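Long-range contacts in uncharacterized protein (Treponema denticola ATCC 35404, PDB 6R9N), which probably serves as an Fe(II) and oxygen sensor for bacterial chemotaxis, holding a diiron centre that stabilises a peroxide adduct: residues Met36-Val41 against Ile221-Gly226; Leu49-Val54 against Ile76-Gln81; His55-Val60 against Ala90-Ile95. One frame throughout, in Å; residues are numbered along the deposited sequence.

Contact 1. Residues Met36-Val41 against Ile221-Gly226. With FE (Fe (III) ion), chain C.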
# COMPACT_ATOMS: atom_id res chain seq x y z
N MET A 36 5.15 -15.13 -3.46
CA MET A 36 4.91 -16.12 -4.51
C MET A 36 4.69 -15.40 -5.83
O MET A 36 3.89 -14.46 -5.90
CB MET A 36 3.69 -16.98 -4.19
CG MET A 36 3.72 -17.63 -2.79
SD MET A 36 4.55 -19.21 -2.88
CE MET A 36 3.21 -20.20 -3.57
N GLN A 37 5.40 -15.83 -6.88
CA GLN A 37 5.29 -15.27 -8.22
C GLN A 37 4.68 -16.30 -9.15
O GLN A 37 4.98 -17.49 -9.05
CB GLN A 37 6.65 -14.85 -8.78
CG GLN A 37 7.24 -13.61 -8.16
CD GLN A 37 7.83 -13.92 -6.81
OE1 GLN A 37 7.53 -13.25 -5.81
NE2 GLN A 37 8.64 -14.97 -6.75
N TYR A 38 3.83 -15.84 -10.07
CA TYR A 38 3.15 -16.75 -10.97
C TYR A 38 3.33 -16.33 -12.42
O TYR A 38 3.58 -15.17 -12.73
CB TYR A 38 1.67 -16.85 -10.62
CG TYR A 38 1.43 -17.36 -9.21
CD1 TYR A 38 1.36 -18.73 -8.94
CD2 TYR A 38 1.27 -16.47 -8.16
CE1 TYR A 38 1.13 -19.19 -7.65
CE2 TYR A 38 1.04 -16.91 -6.87
CZ TYR A 38 0.97 -18.26 -6.62
OH TYR A 38 0.73 -18.67 -5.33
N LEU A 39 3.24 -17.33 -13.31
CA LEU A 39 3.37 -17.12 -14.74
C LEU A 39 2.26 -17.89 -15.43
O LEU A 39 2.01 -19.06 -15.09
CB LEU A 39 4.74 -17.56 -15.26
CG LEU A 39 4.98 -17.54 -16.77
CD1 LEU A 39 5.09 -16.11 -17.27
CD2 LEU A 39 6.26 -18.32 -17.13
N ILE A 40 1.57 -17.23 -16.34
CA ILE A 40 0.65 -17.87 -17.27
C ILE A 40 1.28 -17.83 -18.65
O ILE A 40 1.79 -16.79 -19.07
CB ILE A 40 -0.73 -17.20 -17.26
CG1 ILE A 40 -1.38 -17.42 -15.89
CG2 ILE A 40 -1.60 -17.74 -18.38
CD1 ILE A 40 -2.46 -16.41 -15.56
N VAL A 41 1.30 -18.98 -19.33
CA VAL A 41 1.77 -19.10 -20.70
C VAL A 41 0.59 -19.55 -21.54
O VAL A 41 -0.13 -20.47 -21.15
CB VAL A 41 2.95 -20.09 -20.81
CG1 VAL A 41 3.37 -20.29 -22.27
CG2 VAL A 41 4.13 -19.62 -19.98
N ILE A 221 -7.00 -21.53 -5.09
CA ILE A 221 -6.75 -20.16 -4.69
C ILE A 221 -5.26 -20.04 -4.40
O ILE A 221 -4.75 -20.66 -3.46
CB ILE A 221 -7.60 -19.75 -3.47
CG1 ILE A 221 -9.08 -19.73 -3.86
CG2 ILE A 221 -7.14 -18.39 -2.93
CD1 ILE A 221 -10.05 -19.40 -2.73
N ALA A 222 -4.56 -19.23 -5.22
CA ALA A 222 -3.11 -19.11 -5.13
C ALA A 222 -2.74 -17.72 -4.64
O ALA A 222 -2.82 -16.76 -5.42
CB ALA A 222 -2.45 -19.38 -6.49
N PRO A 223 -2.32 -17.57 -3.40
CA PRO A 223 -2.05 -16.24 -2.85
C PRO A 223 -0.64 -15.75 -3.16
O PRO A 223 0.22 -16.48 -3.65
CB PRO A 223 -2.24 -16.45 -1.33
CG PRO A 223 -1.80 -17.89 -1.11
CD PRO A 223 -2.11 -18.65 -2.41
N GLN A 224 -0.43 -14.47 -2.87
CA GLN A 224 0.86 -13.84 -3.06
C GLN A 224 1.86 -14.23 -1.98
O GLN A 224 3.05 -13.93 -2.13
CB GLN A 224 0.65 -12.31 -3.11
CG GLN A 224 1.75 -11.51 -3.76
CD GLN A 224 2.28 -10.45 -2.83
OE1 GLN A 224 1.51 -9.79 -2.11
NE2 GLN A 224 3.60 -10.26 -2.84
N HIS A 225 1.42 -14.90 -0.91
CA HIS A 225 2.31 -15.43 0.13
C HIS A 225 1.79 -16.78 0.60
O HIS A 225 0.61 -16.91 0.93
CB HIS A 225 2.41 -14.51 1.36
CG HIS A 225 2.58 -13.06 1.04
ND1 HIS A 225 3.81 -12.48 0.84
CD2 HIS A 225 1.67 -12.06 0.91
CE1 HIS A 225 3.66 -11.19 0.59
NE2 HIS A 225 2.37 -10.91 0.62
N GLY A 226 2.67 -17.78 0.65
CA GLY A 226 2.33 -19.05 1.26
C GLY A 226 1.69 -20.02 0.30
O GLY A 226 1.46 -19.74 -0.87
FE FE C . 1.65 -8.90 0.02
O HOH W 1 5.04 -11.58 -5.63
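The ring of Tyr-38 reaches the segment Ile-221 to Gly-226 by its edge: the carbonyl oxygen of Pro-223 lies near the ring plane beside the hydroxyl, while the methyl of Ala-222 approaches obliquely, its CB 3.6 Å from Tyr-38 CZ. The rings of Trp-21 and Phe-164 also meet this tyrosine, embedding it in the protein core. Its OH donates a hydrogen bond of 2.8 Å to Pro-223 O, coming in only 17° from the carbonyl plane, so the phenol is pinned by its tip as well as packed along its ring.

At the next carbonyl, that of Gln-224, the donor is a backbone group: Met-36 N gives a fairly straight hydrogen bond (158° at the hydrogen) to Gln-224 O, 2.8 Å away, with the donor standing well above the carbonyl plane. The Met-36 side chain, bent at both chi2 and chi3, then curls round the following turn until its CE rests 3.3 Å from Gly-226 O. Gly-226 takes a positive phi of 88°, a conformation that glycine adopts readily.

The other flat groups turn away from Met-36 and Tyr-38 toward the metal. The imidazole of His-225 binds an iron(III) ion through NE2 at 2.2 Å, and its ND1 donates to the carbonyl oxygen of Gln-34, which fixes the rotation of the ring. Gln-224 OE1 binds the same iron at 2.3 Å; Asp-84 and Asp-167 are further ligands.

Two successive carbonyls are thus gripped at the start of the ligand loop, and two successive side chains carry its metal bonds. Met-36 and Tyr-38 hold the backbone here, consistent with a second-shell part in placing Gln-224 and His-225, and the Lewis acid would be expected to polarise the glutamine amide whose oxygen it binds.

Contact 2. Residues Leu49-Val54 against Ile76-Gln81. With FE (Fe (III) ion), chain D.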
# COMPACT_ATOMS: atom_id res chain seq x y z
N LEU A 49 2.47 -12.49 -12.96
CA LEU A 49 1.66 -12.06 -11.83
C LEU A 49 2.54 -11.67 -10.64
O LEU A 49 3.32 -12.49 -10.14
CB LEU A 49 0.69 -13.16 -11.40
CG LEU A 49 -0.28 -13.72 -12.43
CD1 LEU A 49 -1.41 -14.47 -11.76
CD2 LEU A 49 -0.85 -12.64 -13.30
N ASP A 50 2.36 -10.43 -10.15
CA ASP A 50 3.01 -9.85 -8.98
C ASP A 50 4.48 -10.27 -8.89
O ASP A 50 4.88 -11.00 -7.98
CB ASP A 50 2.27 -10.25 -7.70
CG ASP A 50 1.02 -9.42 -7.49
OD1 ASP A 50 0.57 -8.76 -8.47
OD2 ASP A 50 0.47 -9.42 -6.36
N PRO A 51 5.29 -9.84 -9.85
CA PRO A 51 6.68 -10.27 -9.90
C PRO A 51 7.58 -9.54 -8.91
O PRO A 51 8.79 -9.76 -8.94
CB PRO A 51 7.07 -9.92 -11.34
CG PRO A 51 6.32 -8.62 -11.57
CD PRO A 51 5.03 -8.73 -10.79
N GLY A 52 7.01 -8.71 -8.04
CA GLY A 52 7.82 -7.77 -7.30
C GLY A 52 8.84 -8.44 -6.41
O GLY A 52 8.71 -9.59 -6.00
N GLY A 53 9.85 -7.65 -6.09
CA GLY A 53 11.04 -8.14 -5.43
C GLY A 53 12.21 -7.88 -6.35
O GLY A 53 12.54 -8.70 -7.21
N VAL A 54 12.84 -6.71 -6.18
CA VAL A 54 14.05 -6.37 -6.93
C VAL A 54 15.15 -7.40 -6.70
O VAL A 54 16.10 -7.48 -7.50
CB VAL A 54 14.52 -4.95 -6.56
CG1 VAL A 54 15.35 -4.99 -5.28
CG2 VAL A 54 15.32 -4.34 -7.69
N ILE A 76 1.85 -7.82 -17.52
CA ILE A 76 2.30 -7.94 -16.15
C ILE A 76 1.17 -7.42 -15.26
O ILE A 76 0.70 -6.30 -15.45
CB ILE A 76 3.59 -7.15 -15.90
CG1 ILE A 76 4.74 -7.76 -16.71
CG2 ILE A 76 3.93 -7.11 -14.43
CD1 ILE A 76 5.94 -6.84 -16.82
N PHE A 77 0.73 -8.24 -14.32
CA PHE A 77 -0.42 -7.94 -13.48
C PHE A 77 0.08 -7.61 -12.08
O PHE A 77 0.86 -8.38 -11.51
CB PHE A 77 -1.38 -9.11 -13.45
CG PHE A 77 -2.53 -8.94 -12.50
CD1 PHE A 77 -3.72 -8.35 -12.92
CD2 PHE A 77 -2.44 -9.40 -11.18
CE1 PHE A 77 -4.79 -8.22 -12.06
CE2 PHE A 77 -3.50 -9.27 -10.31
CZ PHE A 77 -4.68 -8.68 -10.75
N PHE A 78 -0.35 -6.47 -11.54
CA PHE A 78 -0.05 -6.05 -10.18
C PHE A 78 -1.35 -6.08 -9.39
O PHE A 78 -2.27 -5.30 -9.68
CB PHE A 78 0.52 -4.63 -10.14
CG PHE A 78 1.93 -4.49 -10.63
CD1 PHE A 78 2.66 -5.58 -11.03
CD2 PHE A 78 2.53 -3.26 -10.67
CE1 PHE A 78 3.96 -5.44 -11.48
CE2 PHE A 78 3.83 -3.10 -11.12
CZ PHE A 78 4.54 -4.20 -11.52
N SER A 79 -1.43 -6.95 -8.38
CA SER A 79 -2.66 -7.01 -7.58
C SER A 79 -2.92 -5.67 -6.89
O SER A 79 -4.08 -5.25 -6.77
CB SER A 79 -2.58 -8.15 -6.56
OG SER A 79 -1.54 -7.96 -5.63
N HIS A 80 -1.88 -4.98 -6.44
CA HIS A 80 -2.04 -3.66 -5.81
C HIS A 80 -0.67 -2.98 -5.76
O HIS A 80 0.26 -3.38 -6.47
CB HIS A 80 -2.71 -3.78 -4.43
CG HIS A 80 -1.94 -4.61 -3.44
ND1 HIS A 80 -1.62 -5.94 -3.66
CD2 HIS A 80 -1.44 -4.31 -2.22
CE1 HIS A 80 -0.96 -6.41 -2.62
NE2 HIS A 80 -0.83 -5.44 -1.73
N GLN A 81 -0.53 -1.97 -4.89
CA GLN A 81 0.58 -1.01 -4.95
C GLN A 81 1.77 -1.38 -4.07
O GLN A 81 2.80 -0.70 -4.16
CB GLN A 81 0.07 0.38 -4.54
CG GLN A 81 0.06 0.65 -3.00
CD GLN A 81 -1.15 0.03 -2.30
OE1 GLN A 81 -1.89 -0.79 -2.89
NE2 GLN A 81 -1.37 0.42 -1.03
FE FE D . -0.16 -5.99 0.49
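Asp-50 and Ser-79 meet just beyond the paired residues Leu-49 and Phe-77, and the aspartate illustrates how one carboxylate can organise a loop. From CB, the chain turns so that CG lies anti to its own carbonyl carbon (chi1 -78°), bringing CG to 3.5 Å from Ser-79 OG. At the tip the two oxygens divide their work. OD1 accepts the backbone N-H of Ser-79 at 2.7 Å, and OD2 accepts the serine hydroxyl, Ser-79 OG, at 2.6 Å, each through its syn lone pair. The serine is therefore held at both its amide and its side chain. Its OG in turn accepts a hydrogen bond from His-80 ND1, 2.8 Å away and nearly in the imidazole plane, and His-80 NE2 binds an iron(III) ion at 2.4 Å.

Behind this chain of hydrogen bonds, Leu-49 pairs with Phe-77 as parallel strands, and Asp-50 N bonds to Phe-77 O at 2.9 Å. Leu-49 CD2 packs on the Phe-77 CB, while Pro-51 CD lies 3.5 Å from Phe-78 CE1. Asp-82, His-148 and Asp-167 also bind the iron of His-80.

A buried aspartate at the end of one strand, set against the metal-binding loop that follows the next, is a hallmark of the metallo-beta-lactamase fold, here carrying a diiron site.

Contact 3. Residues His55-Val60 against Ala90-Ile95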
# COMPACT_ATOMS: atom_id res chain seq x y z
N HIS A 55 15.05 -8.20 -5.65
CA HIS A 55 16.11 -9.15 -5.38
C HIS A 55 15.87 -10.47 -6.11
O HIS A 55 14.75 -10.80 -6.51
CB HIS A 55 16.28 -9.38 -3.88
CG HIS A 55 17.71 -9.51 -3.48
ND1 HIS A 55 18.37 -10.72 -3.43
CD2 HIS A 55 18.63 -8.56 -3.17
CE1 HIS A 55 19.63 -10.51 -3.08
NE2 HIS A 55 19.81 -9.22 -2.91
N LEU A 56 16.95 -11.25 -6.20
CA LEU A 56 17.30 -12.04 -7.38
C LEU A 56 16.28 -11.92 -8.50
O LEU A 56 15.44 -12.81 -8.72
CB LEU A 56 17.53 -13.50 -7.01
CG LEU A 56 18.75 -13.73 -6.12
CD1 LEU A 56 18.34 -14.37 -4.80
CD2 LEU A 56 19.82 -14.55 -6.83
N PHE A 57 16.34 -10.80 -9.22
CA PHE A 57 15.56 -10.65 -10.44
C PHE A 57 15.95 -11.76 -11.41
O PHE A 57 15.11 -12.25 -12.16
CB PHE A 57 15.82 -9.26 -11.01
CG PHE A 57 15.33 -9.08 -12.41
CD1 PHE A 57 16.22 -8.81 -13.44
CD2 PHE A 57 13.98 -9.14 -12.70
CE1 PHE A 57 15.77 -8.61 -14.73
CE2 PHE A 57 13.53 -8.94 -13.99
CZ PHE A 57 14.42 -8.68 -15.00
N SER A 58 17.19 -12.21 -11.32
CA SER A 58 17.70 -13.24 -12.20
C SER A 58 17.17 -14.61 -11.81
O SER A 58 17.21 -15.53 -12.63
CB SER A 58 19.23 -13.23 -12.18
OG SER A 58 19.72 -12.12 -12.93
N ARG A 59 16.65 -14.77 -10.59
CA ARG A 59 16.01 -16.03 -10.24
C ARG A 59 14.69 -16.17 -10.99
O ARG A 59 14.41 -17.22 -11.57
CB ARG A 59 15.81 -16.12 -8.73
CG ARG A 59 15.36 -17.49 -8.26
CD ARG A 59 14.72 -17.48 -6.87
NE ARG A 59 13.36 -16.93 -6.79
NH1 ARG A 59 12.39 -18.28 -8.42
NH2 ARG A 59 11.13 -16.74 -7.30
N VAL A 60 13.88 -15.12 -10.98
CA VAL A 60 12.59 -15.17 -11.67
C VAL A 60 12.81 -15.32 -13.18
O VAL A 60 12.12 -16.12 -13.83
CB VAL A 60 11.76 -13.92 -11.35
CG1 VAL A 60 10.33 -14.09 -11.83
CG2 VAL A 60 11.82 -13.62 -9.85
N ALA A 90 10.98 -1.58 -12.54
CA ALA A 90 11.93 -1.01 -13.49
C ALA A 90 12.68 -2.10 -14.25
O ALA A 90 12.93 -1.97 -15.46
CB ALA A 90 12.91 -0.08 -12.78
N LEU A 91 13.04 -3.19 -13.57
CA LEU A 91 13.78 -4.26 -14.22
C LEU A 91 12.94 -4.97 -15.27
O LEU A 91 13.44 -5.34 -16.34
CB LEU A 91 14.28 -5.25 -13.18
CG LEU A 91 15.09 -4.63 -12.05
CD1 LEU A 91 15.35 -5.65 -10.98
CD2 LEU A 91 16.40 -4.06 -12.61
N TRP A 92 11.65 -5.19 -14.99
CA TRP A 92 10.82 -5.89 -15.97
C TRP A 92 10.53 -5.01 -17.18
O TRP A 92 10.44 -5.52 -18.30
CB TRP A 92 9.53 -6.37 -15.32
CG TRP A 92 9.77 -7.39 -14.26
CD1 TRP A 92 9.73 -7.20 -12.90
CD2 TRP A 92 10.14 -8.76 -14.46
NE1 TRP A 92 10.03 -8.37 -12.25
CE2 TRP A 92 10.29 -9.34 -13.18
CE3 TRP A 92 10.35 -9.55 -15.59
CZ2 TRP A 92 10.64 -10.67 -13.01
CZ3 TRP A 92 10.71 -10.88 -15.41
CH2 TRP A 92 10.84 -11.42 -14.14
N LEU A 93 10.42 -3.69 -16.97
CA LEU A 93 10.15 -2.79 -18.09
C LEU A 93 11.31 -2.73 -19.07
O LEU A 93 11.09 -2.42 -20.24
CB LEU A 93 9.83 -1.37 -17.58
CG LEU A 93 8.48 -1.19 -16.87
CD1 LEU A 93 8.21 0.28 -16.58
CD2 LEU A 93 7.35 -1.79 -17.68
N GLY A 94 12.52 -3.06 -18.62
CA GLY A 94 13.67 -2.98 -19.50
C GLY A 94 13.80 -4.15 -20.44
O GLY A 94 14.33 -3.99 -21.55
N ILE A 95 13.34 -5.34 -20.05
CA ILE A 95 13.49 -6.54 -20.86
C ILE A 95 12.19 -7.01 -21.49
O ILE A 95 12.20 -8.04 -22.19
CB ILE A 95 14.13 -7.68 -20.06
CG1 ILE A 95 13.29 -8.02 -18.84
CG2 ILE A 95 15.54 -7.31 -19.66
CD1 ILE A 95 13.71 -9.31 -18.21
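Phe-57 meets Trp-92 because its CG stands anti to the backbone N (chi1 167°), directing the ring from the first turn of helix 57-65 across to helix 89-95, while the tryptophan, with CG anti to its carbonyl carbon, swings its indole back to meet it. The result is an edge-to-face aromatic pair between neighbouring helices of two successive beta-alpha-beta crossovers: helix 57-65 links strands 45-49 and 73-77, and helix 89-95 lies on the path from strand 73-77 to strand 99-103.

The edge belongs to the phenylalanine and the face to the tryptophan. Phe-57 CE2 stands over the six-membered part of the indole, 3.4 Å from Trp-92 CE2, with the planes at 80° and the ring centroids 4.6 Å apart. This near-perpendicular setting turns an aromatic C-H edge onto the indole pi cloud, and the face of Phe-57 is met by a different residue, Leu-91. The leucine CB sits above the ring centre, 3.7 Å from the centroid of Phe-57 and just 5° off the normal, a CH-pi contact, while its CD1 reaches back to 3.6 Å from Phe-57 CB.

One turn further along helix 57-65, Val-60 approaches the indole from its rim, with CG1 3.6 Å from Trp-92 CH2. The indole is thus met on a face by phenylalanine and at an edge by valine, and Val-61, Ile-64 and Pro-51 also touch it, so the indole is in contact with both helix 57-65 and the loop that holds Pro-51.

Between residues 55-60 and 90-95 the contacts are apolar and aromatic. Ile-95 closes in near the plane of the Phe-57 ring, and its terminal methyl, CD1, makes the tight contact, 3.3 Å from Phe-57 CZ.

The three contacts adjoin one another. Contacts 1 and 2, with centres about 10 Å apart, each supply ligands to a different iron, and Asp-167 binds both ions. They also touch directly: Tyr-38 O and Leu-49 N, 2.9 Å apart, probably share a hydrogen bond between adjacent strands, and Gln-224 CG packs 3.6 Å from Asp-50 OD2. Contact 3 has its centre about 17 Å from that of contact 1, yet the two meet where Gln-37 NE2 packs 3.1 Å from Arg-59 NH2. Its centre is about 11 Å from that of contact 2, which it meets where Pro-51 CB lies 3.5 Å from Trp-92 NE1. It holds none of the iron or peroxide ligands.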